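Local coordinates for protein folylpolyglutamate synthase (FolC) (Helicobacter pylori, PDB 6K8C) that probably catalyses the ATP-dependent addition of glutamate to dihydropteroate, giving dihydrofolate, and of further glutamates to reduced folates, giving folylpolyglutamates, at residues Arg63-Leu68 with Tyr138-Ala143; Ser81-Glu86 with Cys119-Tyr124; Lys157-Phe162 with Phe251-Pro256; Leu191-Pro196 with Leu244-Lys249. All blocks are in the same frame, centred on the assembly; numbering follows the deposited sequence.

Contact 1. Residues Arg63-Leu68 with Tyr138-Ala143; sequences RFLTLL and YLVLEA
Val140 lies obliquely against Thr66, its CG2 3.6 Å from Thr66 OG1 and its CB only slightly farther. The hydroxyl oxygen is thus laid against hydrocarbon, and its polar need is met within its own helix, where Thr66 OG1 is hydrogen-bonded to Gly62 O one turn earlier. A chi1 of -62° makes both possible: it holds OG1 beside the backbone N, within range of the carbonyl a turn back, and puts CG2 anti to that N. The same Val140 methyl also touches Leu65 CD2, more loosely at 4.4 Å, so one branch of the valine serves two consecutive helix residues. In the P-loop NTPase-like middle domain of the Mur ligase family, helices pack on a largely parallel sheet in this way, and here helix 58-70 lies over strand 138-142. Neighbouring strands flank the valine: its side chain touches His78 of strand 76-79 and Val52 of strand 48-53. On the helix, Leu65 also packs on Ala250, while Thr66 reaches His78.

Contact 2. Residues Ser81-Glu86 with Cys119-Tyr124; sequences SPHVFE and CSYFEY
Tyr121 and His83 cross at about a right angle, and the phenol oxygen arrives at the rim of the imidazole: Tyr121 OH lies 3.7 Å from His83 CE1, in the ring plane. It meets the carbon between the two ring nitrogens, one of which, His83 ND1, is hydrogen-bonded to Arg90 NE. Glu86 C lies over one face of the same imidazole, 3.4 Å above its plane and toward the rim, as the loop folds back. The tyrosine belongs to the first turn of helix 121-132, which opens with a capping box: Glu123 N donates to Ser120 OG, and Ser120 N reaches Glu123 OE1 over 2.9 Å, from above the carboxylate plane. Arg30 forms a salt bridge with the other carboxylate oxygen of Glu123. Both aromatic residues of this turn carry CG anti to the backbone N (Tyr121 chi1 -180°), which extends them to the loop between strands 76-79 and 91-93. There Phe122 brings CE1 to 3.9 Å from Ser81 OG, and Ser81 CB is equally near.

Contact 3. Residues Lys157-Phe162 with Phe251-Pro256; sequences KTLSVF and FETLLP
Leu159 overlaps the end of Leu254 obliquely, its CD2 lying 4.0 Å from Leu254 CD2 and as close to Leu254 CG, so that one methyl rests against the branch point of its partner. The other methyl, Leu159 CD1, turns to the preceding helix residue and lies 4.4 Å from Thr253 CG2. In Leu159 a chi1 of 176° carries CG out from the strand, and chi2 of 72° then turns one methyl to each of the two neighbouring helix residues. A third touch, as loose as the second, joins Thr158 CG2 to Leu254 CD2 and extends the patch to the residue just before the strand. Strand 159-162 runs parallel between strands 48-53 and 191-194 in the sheet of the Mur ligase-type domain, and the last turn of helix 241-254 packs against its beginning. Leu255 is the first residue to leave helical backbone angles, although its N still donates to Phe251 O. Polar atoms in the patch find partners beside it: Thr253 OG1 is hydrogen-bonded to Lys249 O, one turn back, while Thr158 OG1 has a weak hydrogen bond with Val49 N. Within the sheet, Leu159 packs on Leu191 and Ile193. On the helix, Phe251 points away from this strand and packs instead on Leu65, Leu68 and Leu69 of helix 58-70.

Contact 4. Residues Leu191-Pro196 with Leu244-Lys249; sequences LSIIAP and LEVALK
This is a buried, apolar helix-on-sheet contact in which helix 241-254 lies against strand 191-194 and the turn that follows it. Val246 is its centre, with one methyl for each of two partners. Val246 CG2 approaches Ala195 CB to 3.6 Å, and Val246 CG1 lies 4.1 Å from Ile193 CG2. The division follows from its torsion: CG1 stands anti to the backbone N (chi1 173°) and CG2 beside it, which spreads the methyls along the chain leaving the strand. The side chains of Ile193 and Val246 run antiparallel and overlap along their flanks. Strand 191-194 is the last but one of a mainly parallel sheet in a P-loop NTPase-like domain, between strands 159-162 and 215-218. The backbones come nearest at the alanine, 6.1 Å between Ala195 CA and Val246 CA, where its small side chain lets the chains lie close. One turn farther along, the packing reaches Lys249: Ile193 CD1 lies 4.1 Å from Lys249 O, and Ile193 CG2 meets the aliphatic Lys249 CG, whereas the rest of the lysine chain leads away from the strand. Lys249 O is itself hydrogen-bonded to Thr253 OG1. Around the valine, Val161, Val219 and Thr61 supply further packing.

Contacts 1, 3 and 4 belong to one layered core: helices 58-70 and 241-254 cover a single mainly parallel sheet. Contacts 3 and 4 share helix 241-254 and the neighbouring strands 159-162 and 191-194, centred about 8 Å apart. Contact 1 is centred about 10 Å and 12 Å away, Leu65 packing on Phe251 between the helices. Contact 2, centred about 17 Å from the centre of contact 1 and 25 Å from that of contact 3, falls between the segments of contact 1 and meets it through Glu142 and Ser81. Contact 1 closes before contacts 3 and 4 open, contact 4 lying between the segments of contact 3. Helix 241-254 follows the sheet's last strand and packs back on earlier ones.

Contact 1. Residues Arg63-Leu68 with Tyr138-Ala143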
loop_
_atom_site.group_PDB
_atom_site.type_symbol
_atom_site.label_atom_id
_atom_site.label_comp_id
_atom_site.label_asym_id
_atom_site.label_seq_id
_atom_site.Cartn_x
_atom_site.Cartn_y
_atom_site.Cartn_z
ATOM N N ARG A 63 -7.290 -3.542 -1.953
ATOM C CA ARG A 63 -7.704 -4.720 -1.200
ATOM C C ARG A 63 -9.222 -4.801 -1.095
ATOM O O ARG A 63 -9.789 -5.899 -1.119
ATOM C CB ARG A 63 -7.056 -4.717 0.188
ATOM C CG ARG A 63 -7.267 -6.021 0.982
ATOM C CD ARG A 63 -6.679 -7.249 0.273
ATOM N NE ARG A 63 -5.249 -7.086 0.041
ATOM C CZ ARG A 63 -4.308 -7.325 0.945
ATOM N NH1 ARG A 63 -4.632 -7.767 2.153
ATOM N NH2 ARG A 63 -3.038 -7.127 0.636
ATOM N N PHE A 64 -9.895 -3.649 -0.976
ATOM C CA PHE A 64 -11.357 -3.628 -0.997
ATOM C C PHE A 64 -11.886 -4.210 -2.300
ATOM O O PHE A 64 -12.792 -5.052 -2.301
ATOM C CB PHE A 64 -11.871 -2.192 -0.827
ATOM C CG PHE A 64 -12.154 -1.796 0.592
ATOM C CD1 PHE A 64 -12.800 -2.656 1.460
ATOM C CD2 PHE A 64 -11.792 -0.534 1.050
ATOM C CE1 PHE A 64 -13.071 -2.270 2.767
ATOM C CE2 PHE A 64 -12.058 -0.141 2.355
ATOM C CZ PHE A 64 -12.699 -1.012 3.214
ATOM N N LEU A 65 -11.325 -3.766 -3.430
ATOM C CA LEU A 65 -11.709 -4.327 -4.722
ATOM C C LEU A 65 -11.439 -5.827 -4.771
ATOM O O LEU A 65 -12.283 -6.605 -5.231
ATOM C CB LEU A 65 -10.961 -3.605 -5.843
ATOM C CG LEU A 65 -11.151 -4.125 -7.272
ATOM C CD1 LEU A 65 -12.610 -4.065 -7.690
ATOM C CD2 LEU A 65 -10.297 -3.330 -8.242
ATOM N N THR A 66 -10.257 -6.246 -4.300
ATOM C CA THR A 66 -9.905 -7.665 -4.253
ATOM C C THR A 66 -10.932 -8.470 -3.458
ATOM O O THR A 66 -11.339 -9.562 -3.874
ATOM C CB THR A 66 -8.506 -7.834 -3.641
ATOM O OG1 THR A 66 -7.533 -7.186 -4.470
ATOM C CG2 THR A 66 -8.133 -9.319 -3.507
ATOM N N LEU A 67 -11.351 -7.948 -2.300
ATOM C CA LEU A 67 -12.317 -8.666 -1.470
ATOM C C LEU A 67 -13.676 -8.762 -2.155
ATOM O O LEU A 67 -14.329 -9.810 -2.095
ATOM C CB LEU A 67 -12.457 -7.989 -0.104
ATOM C CG LEU A 67 -11.200 -8.028 0.770
ATOM C CD1 LEU A 67 -11.414 -7.269 2.079
ATOM C CD2 LEU A 67 -10.742 -9.471 1.022
ATOM N N LEU A 68 -14.117 -7.684 -2.806
ATOM C CA LEU A 68 -15.395 -7.722 -3.512
ATOM C C LEU A 68 -15.368 -8.750 -4.637
ATOM O O LEU A 68 -16.318 -9.519 -4.815
ATOM C CB LEU A 68 -15.739 -6.335 -4.059
ATOM C CG LEU A 68 -16.063 -5.247 -3.037
ATOM C CD1 LEU A 68 -15.926 -3.870 -3.665
ATOM C CD2 LEU A 68 -17.456 -5.447 -2.451
ATOM N N TYR A 138 -8.491 -12.124 -11.939
ATOM C CA TYR A 138 -8.158 -10.711 -11.859
ATOM C C TYR A 138 -6.812 -10.556 -11.171
ATOM O O TYR A 138 -6.486 -11.302 -10.242
ATOM C CB TYR A 138 -9.228 -9.913 -11.093
ATOM C CG TYR A 138 -10.552 -9.847 -11.820
ATOM C CD1 TYR A 138 -10.818 -8.833 -12.731
ATOM C CD2 TYR A 138 -11.534 -10.809 -11.602
ATOM C CE1 TYR A 138 -12.030 -8.776 -13.404
ATOM C CE2 TYR A 138 -12.738 -10.764 -12.270
ATOM C CZ TYR A 138 -12.983 -9.747 -13.171
ATOM O OH TYR A 138 -14.192 -9.699 -13.836
ATOM N N LEU A 139 -6.040 -9.584 -11.640
ATOM C CA LEU A 139 -4.768 -9.213 -11.032
ATOM C C LEU A 139 -4.852 -7.733 -10.683
ATOM O O LEU A 139 -4.928 -6.883 -11.578
ATOM C CB LEU A 139 -3.605 -9.501 -11.977
ATOM C CG LEU A 139 -2.232 -8.986 -11.537
ATOM C CD1 LEU A 139 -1.847 -9.580 -10.192
ATOM C CD2 LEU A 139 -1.181 -9.295 -12.593
ATOM N N VAL A 140 -4.891 -7.431 -9.389
ATOM C CA VAL A 140 -4.930 -6.056 -8.897
ATOM C C VAL A 140 -3.487 -5.659 -8.613
ATOM O O VAL A 140 -2.870 -6.152 -7.665
ATOM C CB VAL A 140 -5.821 -5.910 -7.655
ATOM C CG1 VAL A 140 -5.918 -4.436 -7.241
ATOM C CG2 VAL A 140 -7.226 -6.448 -7.939
ATOM N N LEU A 141 -2.959 -4.766 -9.444
ATOM C CA LEU A 141 -1.528 -4.506 -9.562
ATOM C C LEU A 141 -1.247 -3.082 -9.102
ATOM O O LEU A 141 -1.588 -2.120 -9.799
ATOM C CB LEU A 141 -1.085 -4.711 -11.011
ATOM C CG LEU A 141 0.365 -5.018 -11.375
ATOM C CD1 LEU A 141 0.766 -6.397 -10.893
ATOM C CD2 LEU A 141 0.524 -4.906 -12.880
ATOM N N GLU A 142 -0.624 -2.948 -7.939
ATOM C CA GLU A 142 -0.279 -1.636 -7.407
ATOM C C GLU A 142 1.020 -1.149 -8.032
ATOM O O GLU A 142 2.017 -1.880 -8.064
ATOM C CB GLU A 142 -0.135 -1.713 -5.890
ATOM C CG GLU A 142 0.080 -0.386 -5.198
ATOM C CD GLU A 142 0.272 -0.565 -3.708
ATOM O OE1 GLU A 142 1.408 -0.374 -3.227
ATOM O OE2 GLU A 142 -0.710 -0.914 -3.020
ATOM N N ALA A 143 1.011 0.083 -8.527
ATOM C CA ALA A 143 2.220 0.654 -9.100
ATOM C C ALA A 143 3.253 0.918 -8.010
ATOM O O ALA A 143 2.917 1.207 -6.857
ATOM C CB ALA A 143 1.901 1.950 -9.848
#

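Contact 2. Residues Ser81-Glu86 with Cys119-Tyr124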
loop_
_atom_site.group_PDB
_atom_site.type_symbol
_atom_site.label_atom_id
_atom_site.label_comp_id
_atom_site.label_asym_id
_atom_site.label_seq_id
_atom_site.Cartn_x
_atom_site.Cartn_y
_atom_site.Cartn_z
ATOM N N SER A 81 3.129 -3.018 -2.426
ATOM C CA SER A 81 4.499 -2.746 -2.011
ATOM C C SER A 81 4.493 -1.528 -1.101
ATOM O O SER A 81 3.596 -0.687 -1.214
ATOM C CB SER A 81 5.411 -2.510 -3.225
ATOM O OG SER A 81 5.114 -1.276 -3.849
ATOM N N PRO A 82 5.450 -1.425 -0.157
ATOM C CA PRO A 82 6.425 -2.476 0.135
ATOM C C PRO A 82 5.818 -3.467 1.112
ATOM O O PRO A 82 4.631 -3.748 1.012
ATOM C CB PRO A 82 7.591 -1.709 0.757
ATOM C CG PRO A 82 6.917 -0.591 1.499
ATOM C CD PRO A 82 5.635 -0.259 0.729
ATOM N N HIS A 83 6.601 -3.982 2.051
ATOM C CA HIS A 83 6.066 -4.876 3.063
ATOM C C HIS A 83 6.449 -4.362 4.443
ATOM O O HIS A 83 7.368 -3.555 4.598
ATOM C CB HIS A 83 6.550 -6.319 2.859
ATOM C CG HIS A 83 8.033 -6.491 2.976
ATOM N ND1 HIS A 83 8.864 -6.541 1.878
ATOM C CD2 HIS A 83 8.829 -6.656 4.058
ATOM C CE1 HIS A 83 10.112 -6.713 2.280
ATOM N NE2 HIS A 83 10.117 -6.787 3.599
ATOM N N VAL A 84 5.711 -4.824 5.448
ATOM C CA VAL A 84 5.957 -4.417 6.827
ATOM C C VAL A 84 6.909 -5.399 7.494
ATOM O O VAL A 84 7.983 -5.016 7.969
ATOM C CB VAL A 84 4.645 -4.319 7.624
ATOM C CG1 VAL A 84 4.939 -3.913 9.062
ATOM C CG2 VAL A 84 3.690 -3.338 6.962
ATOM N N PHE A 85 6.510 -6.667 7.544
ATOM C CA PHE A 85 7.257 -7.701 8.246
ATOM C C PHE A 85 7.936 -8.686 7.309
ATOM O O PHE A 85 9.129 -8.950 7.465
ATOM C CB PHE A 85 6.332 -8.465 9.207
ATOM C CG PHE A 85 5.538 -7.572 10.122
ATOM C CD1 PHE A 85 6.151 -6.918 11.179
ATOM C CD2 PHE A 85 4.178 -7.391 9.927
ATOM C CE1 PHE A 85 5.422 -6.097 12.026
ATOM C CE2 PHE A 85 3.443 -6.571 10.772
ATOM C CZ PHE A 85 4.070 -5.923 11.822
ATOM N N GLU A 86 7.207 -9.244 6.339
ATOM C CA GLU A 86 7.751 -10.263 5.450
ATOM C C GLU A 86 7.502 -9.884 4.001
ATOM O O GLU A 86 6.481 -9.275 3.669
ATOM C CB GLU A 86 7.135 -11.652 5.688
ATOM C CG GLU A 86 7.106 -12.126 7.122
ATOM C CD GLU A 86 6.088 -13.231 7.322
ATOM O OE1 GLU A 86 6.020 -14.136 6.464
ATOM O OE2 GLU A 86 5.352 -13.193 8.329
ATOM N N CYS A 119 16.588 -8.394 -13.615
ATOM C CA CYS A 119 15.557 -7.651 -12.898
ATOM C C CYS A 119 16.138 -6.862 -11.734
ATOM O O CYS A 119 16.997 -7.350 -10.995
ATOM C CB CYS A 119 14.494 -8.602 -12.351
ATOM S SG CYS A 119 13.284 -9.171 -13.542
ATOM N N SER A 120 15.637 -5.644 -11.559
ATOM C CA SER A 120 15.746 -4.985 -10.270
ATOM C C SER A 120 14.907 -5.740 -9.238
ATOM O O SER A 120 14.113 -6.624 -9.567
ATOM C CB SER A 120 15.276 -3.534 -10.364
ATOM O OG SER A 120 13.855 -3.459 -10.407
ATOM N N TYR A 121 15.086 -5.364 -7.970
ATOM C CA TYR A 121 14.307 -5.961 -6.889
ATOM C C TYR A 121 12.807 -5.888 -7.176
ATOM O O TYR A 121 12.106 -6.908 -7.167
ATOM C CB TYR A 121 14.655 -5.252 -5.577
ATOM C CG TYR A 121 13.936 -5.746 -4.343
ATOM C CD1 TYR A 121 12.695 -5.232 -3.986
ATOM C CD2 TYR A 121 14.515 -6.699 -3.513
ATOM C CE1 TYR A 121 12.044 -5.667 -2.852
ATOM C CE2 TYR A 121 13.871 -7.139 -2.373
ATOM C CZ TYR A 121 12.634 -6.617 -2.046
ATOM O OH TYR A 121 11.987 -7.042 -0.909
ATOM N N PHE A 122 12.304 -4.688 -7.457
ATOM C CA PHE A 122 10.871 -4.535 -7.677
ATOM C C PHE A 122 10.430 -5.171 -8.989
ATOM O O PHE A 122 9.316 -5.697 -9.072
ATOM C CB PHE A 122 10.478 -3.058 -7.649
ATOM C CG PHE A 122 8.993 -2.827 -7.794
ATOM C CD1 PHE A 122 8.127 -3.163 -6.766
ATOM C CD2 PHE A 122 8.466 -2.304 -8.965
ATOM C CE1 PHE A 122 6.756 -2.964 -6.897
ATOM C CE2 PHE A 122 7.101 -2.104 -9.103
ATOM C CZ PHE A 122 6.246 -2.434 -8.068
ATOM N N GLU A 123 11.287 -5.143 -10.016
ATOM C CA GLU A 123 10.953 -5.813 -11.270
ATOM C C GLU A 123 10.794 -7.316 -11.071
ATOM O O GLU A 123 9.910 -7.939 -11.673
ATOM C CB GLU A 123 12.017 -5.506 -12.332
ATOM C CG GLU A 123 11.943 -4.055 -12.830
ATOM C CD GLU A 123 13.164 -3.626 -13.616
ATOM O OE1 GLU A 123 14.130 -4.414 -13.721
ATOM O OE2 GLU A 123 13.154 -2.494 -14.135
ATOM N N TYR A 124 11.632 -7.919 -10.219
ATOM C CA TYR A 124 11.494 -9.348 -9.944
ATOM C C TYR A 124 10.219 -9.644 -9.162
ATOM O O TYR A 124 9.548 -10.653 -9.417
ATOM C CB TYR A 124 12.713 -9.865 -9.183
ATOM C CG TYR A 124 12.816 -11.371 -9.202
ATOM C CD1 TYR A 124 12.955 -12.059 -10.403
ATOM C CD2 TYR A 124 12.753 -12.106 -8.028
ATOM C CE1 TYR A 124 13.042 -13.437 -10.430
ATOM C CE2 TYR A 124 12.842 -13.483 -8.046
ATOM C CZ TYR A 124 12.984 -14.141 -9.250
ATOM O OH TYR A 124 13.067 -15.509 -9.268
#

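Contact 3. Residues Lys157-Phe162 with Phe251-Pro256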
loop_
_atom_site.group_PDB
_atom_site.type_symbol
_atom_site.label_atom_id
_atom_site.label_comp_id
_atom_site.label_asym_id
_atom_site.label_seq_id
_atom_site.Cartn_x
_atom_site.Cartn_y
_atom_site.Cartn_z
ATOM N N LYS A 157 -3.467 -3.570 -19.511
ATOM C CA LYS A 157 -4.384 -3.226 -18.439
ATOM C C LYS A 157 -5.818 -3.221 -18.946
ATOM O O LYS A 157 -6.105 -2.718 -20.036
ATOM C CB LYS A 157 -4.035 -1.865 -17.830
ATOM C CG LYS A 157 -3.900 -0.740 -18.834
ATOM C CD LYS A 157 -3.650 0.581 -18.131
ATOM C CE LYS A 157 -2.302 0.579 -17.429
ATOM N NZ LYS A 157 -1.252 1.219 -18.262
ATOM N N THR A 158 -6.707 -3.806 -18.150
ATOM C CA THR A 158 -8.138 -3.665 -18.380
ATOM C C THR A 158 -8.655 -2.344 -17.825
ATOM O O THR A 158 -9.512 -1.696 -18.436
ATOM C CB THR A 158 -8.873 -4.835 -17.727
ATOM O OG1 THR A 158 -8.286 -6.064 -18.160
ATOM C CG2 THR A 158 -10.353 -4.818 -18.076
ATOM N N LEU A 159 -8.138 -1.928 -16.673
ATOM C CA LEU A 159 -8.688 -0.791 -15.953
ATOM C C LEU A 159 -7.588 -0.180 -15.102
ATOM O O LEU A 159 -6.770 -0.905 -14.538
ATOM C CB LEU A 159 -9.856 -1.230 -15.067
ATOM C CG LEU A 159 -10.510 -0.210 -14.147
ATOM C CD1 LEU A 159 -11.330 0.771 -14.968
ATOM C CD2 LEU A 159 -11.375 -0.942 -13.128
ATOM N N SER A 160 -7.564 1.148 -15.029
ATOM C CA SER A 160 -6.729 1.861 -14.073
ATOM C C SER A 160 -7.617 2.487 -13.006
ATOM O O SER A 160 -8.719 2.961 -13.302
ATOM C CB SER A 160 -5.897 2.947 -14.759
ATOM O OG SER A 160 -5.052 2.389 -15.753
ATOM N N VAL A 161 -7.147 2.467 -11.762
ATOM C CA VAL A 161 -7.804 3.164 -10.661
ATOM C C VAL A 161 -6.822 4.196 -10.130
ATOM O O VAL A 161 -5.753 3.836 -9.622
ATOM C CB VAL A 161 -8.242 2.200 -9.549
ATOM C CG1 VAL A 161 -8.847 2.985 -8.392
ATOM C CG2 VAL A 161 -9.244 1.187 -10.089
ATOM N N PHE A 162 -7.170 5.475 -10.251
ATOM C CA PHE A 162 -6.314 6.549 -9.764
ATOM C C PHE A 162 -6.824 6.991 -8.400
ATOM O O PHE A 162 -7.848 7.674 -8.306
ATOM C CB PHE A 162 -6.270 7.707 -10.759
ATOM C CG PHE A 162 -5.547 7.365 -12.034
ATOM C CD1 PHE A 162 -4.163 7.276 -12.055
ATOM C CD2 PHE A 162 -6.249 7.119 -13.201
ATOM C CE1 PHE A 162 -3.486 6.950 -13.228
ATOM C CE2 PHE A 162 -5.584 6.798 -14.376
ATOM C CZ PHE A 162 -4.195 6.710 -14.387
ATOM N N PHE A 251 -15.398 -2.143 -9.038
ATOM C CA PHE A 251 -16.117 -3.413 -9.071
ATOM C C PHE A 251 -17.284 -3.361 -10.049
ATOM O O PHE A 251 -17.445 -4.249 -10.896
ATOM C CB PHE A 251 -16.609 -3.752 -7.658
ATOM C CG PHE A 251 -17.485 -4.975 -7.585
ATOM C CD1 PHE A 251 -16.923 -6.234 -7.439
ATOM C CD2 PHE A 251 -18.868 -4.864 -7.645
ATOM C CE1 PHE A 251 -17.721 -7.365 -7.364
ATOM C CE2 PHE A 251 -19.671 -5.987 -7.574
ATOM C CZ PHE A 251 -19.097 -7.241 -7.432
ATOM N N GLU A 252 -18.117 -2.325 -9.937
ATOM C CA GLU A 252 -19.267 -2.191 -10.825
ATOM C C GLU A 252 -18.842 -1.982 -12.275
ATOM O O GLU A 252 -19.555 -2.396 -13.195
ATOM C CB GLU A 252 -20.150 -1.031 -10.350
ATOM C CG GLU A 252 -20.687 -1.230 -8.935
ATOM C CD GLU A 252 -21.401 -0.008 -8.387
ATOM O OE1 GLU A 252 -21.298 1.073 -9.004
ATOM O OE2 GLU A 252 -22.065 -0.130 -7.335
ATOM N N THR A 253 -17.696 -1.334 -12.501
ATOM C CA THR A 253 -17.228 -1.117 -13.869
ATOM C C THR A 253 -16.732 -2.416 -14.488
ATOM O O THR A 253 -16.941 -2.663 -15.682
ATOM C CB THR A 253 -16.124 -0.055 -13.889
ATOM O OG1 THR A 253 -16.625 1.163 -13.327
ATOM C CG2 THR A 253 -15.658 0.227 -15.316
ATOM N N LEU A 254 -16.081 -3.264 -13.686
ATOM C CA LEU A 254 -15.643 -4.562 -14.178
ATOM C C LEU A 254 -16.817 -5.506 -14.397
ATOM O O LEU A 254 -16.784 -6.324 -15.321
ATOM C CB LEU A 254 -14.646 -5.184 -13.198
ATOM C CG LEU A 254 -13.329 -4.428 -12.984
ATOM C CD1 LEU A 254 -12.649 -4.902 -11.705
ATOM C CD2 LEU A 254 -12.407 -4.608 -14.186
ATOM N N LEU A 255 -17.858 -5.409 -13.572
ATOM C CA LEU A 255 -18.972 -6.359 -13.584
ATOM C C LEU A 255 -20.279 -5.584 -13.669
ATOM O O LEU A 255 -21.061 -5.544 -12.710
ATOM C CB LEU A 255 -18.934 -7.258 -12.345
ATOM C CG LEU A 255 -17.698 -8.150 -12.183
ATOM C CD1 LEU A 255 -17.629 -8.724 -10.771
ATOM C CD2 LEU A 255 -17.689 -9.276 -13.209
ATOM N N PRO A 256 -20.555 -4.956 -14.818
ATOM C CA PRO A 256 -21.736 -4.085 -14.911
ATOM C C PRO A 256 -23.054 -4.828 -14.821
ATOM O O PRO A 256 -24.085 -4.186 -14.593
ATOM C CB PRO A 256 -21.571 -3.409 -16.278
ATOM C CG PRO A 256 -20.747 -4.359 -17.067
ATOM C CD PRO A 256 -19.820 -5.035 -16.092
#

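Contact 4. Residues Leu191-Pro196 with Leu244-Lys249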
loop_
_atom_site.group_PDB
_atom_site.type_symbol
_atom_site.label_atom_id
_atom_site.label_comp_id
_atom_site.label_asym_id
_atom_site.label_seq_id
_atom_site.Cartn_x
_atom_site.Cartn_y
_atom_site.Cartn_z
ATOM N N LEU A 191 -9.630 2.952 -20.158
ATOM C CA LEU A 191 -10.712 2.935 -19.179
ATOM C C LEU A 191 -10.120 3.144 -17.795
ATOM O O LEU A 191 -9.299 2.340 -17.348
ATOM C CB LEU A 191 -11.485 1.611 -19.244
ATOM C CG LEU A 191 -12.673 1.441 -18.294
ATOM C CD1 LEU A 191 -13.674 2.550 -18.504
ATOM C CD2 LEU A 191 -13.319 0.073 -18.486
ATOM N N SER A 192 -10.536 4.212 -17.116
ATOM C CA SER A 192 -9.964 4.535 -15.817
ATOM C C SER A 192 -11.016 5.132 -14.894
ATOM O O SER A 192 -11.895 5.880 -15.329
ATOM C CB SER A 192 -8.792 5.512 -15.948
ATOM O OG SER A 192 -7.811 5.004 -16.837
ATOM N N ILE A 193 -10.896 4.796 -13.619
ATOM C CA ILE A 193 -11.669 5.391 -12.540
ATOM C C ILE A 193 -10.749 6.338 -11.792
ATOM O O ILE A 193 -9.585 6.007 -11.545
ATOM C CB ILE A 193 -12.227 4.299 -11.610
ATOM C CG1 ILE A 193 -13.296 3.498 -12.349
ATOM C CG2 ILE A 193 -12.795 4.898 -10.322
ATOM C CD1 ILE A 193 -13.094 2.046 -12.231
ATOM N N ILE A 194 -11.243 7.523 -11.445
ATOM C CA ILE A 194 -10.421 8.485 -10.720
ATOM C C ILE A 194 -11.149 8.894 -9.445
ATOM O O ILE A 194 -12.294 9.361 -9.496
ATOM C CB ILE A 194 -10.045 9.708 -11.585
ATOM C CG1 ILE A 194 -9.063 10.610 -10.838
ATOM C CG2 ILE A 194 -11.254 10.486 -12.067
ATOM C CD1 ILE A 194 -8.092 11.337 -11.756
ATOM N N ALA A 195 -10.489 8.688 -8.300
ATOM C CA ALA A 195 -10.981 9.163 -7.014
ATOM C C ALA A 195 -10.979 10.692 -6.988
ATOM O O ALA A 195 -10.330 11.329 -7.824
ATOM C CB ALA A 195 -10.102 8.609 -5.889
ATOM N N PRO A 196 -11.700 11.307 -6.044
ATOM C CA PRO A 196 -11.664 12.776 -5.937
ATOM C C PRO A 196 -10.236 13.277 -5.763
ATOM O O PRO A 196 -9.464 12.748 -4.959
ATOM C CB PRO A 196 -12.530 13.064 -4.703
ATOM C CG PRO A 196 -13.466 11.901 -4.633
ATOM C CD PRO A 196 -12.653 10.715 -5.086
ATOM N N LEU A 244 -13.335 2.862 -0.212
ATOM C CA LEU A 244 -14.278 1.801 -0.542
ATOM C C LEU A 244 -15.233 2.228 -1.651
ATOM O O LEU A 244 -15.610 1.406 -2.495
ATOM C CB LEU A 244 -15.057 1.369 0.704
ATOM C CG LEU A 244 -16.122 0.273 0.517
ATOM C CD1 LEU A 244 -15.553 -1.047 -0.064
ATOM C CD2 LEU A 244 -16.842 -0.001 1.829
ATOM N N GLU A 245 -15.657 3.501 -1.656
ATOM C CA GLU A 245 -16.515 3.973 -2.743
ATOM C C GLU A 245 -15.819 3.829 -4.088
ATOM O O GLU A 245 -16.443 3.431 -5.080
ATOM C CB GLU A 245 -16.924 5.432 -2.521
ATOM C CG GLU A 245 -17.973 5.641 -1.447
ATOM C CD GLU A 245 -19.357 5.159 -1.856
ATOM O OE1 GLU A 245 -19.562 4.814 -3.041
ATOM O OE2 GLU A 245 -20.247 5.141 -0.983
ATOM N N VAL A 246 -14.527 4.151 -4.142
ATOM C CA VAL A 246 -13.777 4.009 -5.387
ATOM C C VAL A 246 -13.652 2.540 -5.774
ATOM O O VAL A 246 -13.856 2.170 -6.937
ATOM C CB VAL A 246 -12.404 4.687 -5.255
ATOM C CG1 VAL A 246 -11.551 4.390 -6.480
ATOM C CG2 VAL A 246 -12.576 6.198 -5.048
ATOM N N ALA A 247 -13.335 1.675 -4.810
ATOM C CA ALA A 247 -13.250 0.249 -5.104
ATOM C C ALA A 247 -14.591 -0.296 -5.577
ATOM O O ALA A 247 -14.639 -1.170 -6.450
ATOM C CB ALA A 247 -12.768 -0.521 -3.874
ATOM N N LEU A 248 -15.691 0.196 -5.001
ATOM C CA LEU A 248 -17.010 -0.250 -5.439
ATOM C C LEU A 248 -17.282 0.174 -6.877
ATOM O O LEU A 248 -17.834 -0.604 -7.666
ATOM C CB LEU A 248 -18.086 0.299 -4.499
ATOM C CG LEU A 248 -19.493 -0.292 -4.614
ATOM C CD1 LEU A 248 -19.479 -1.786 -4.341
ATOM C CD2 LEU A 248 -20.438 0.425 -3.655
ATOM N N LYS A 249 -16.903 1.403 -7.237
ATOM C CA LYS A 249 -17.068 1.851 -8.618
ATOM C C LYS A 249 -16.236 1.007 -9.575
ATOM O O LYS A 249 -16.683 0.684 -10.683
ATOM C CB LYS A 249 -16.690 3.326 -8.741
ATOM C CG LYS A 249 -17.060 3.943 -10.082
ATOM C CD LYS A 249 -18.562 3.840 -10.311
ATOM C CE LYS A 249 -19.112 5.087 -10.971
ATOM N NZ LYS A 249 -20.600 5.082 -10.974
#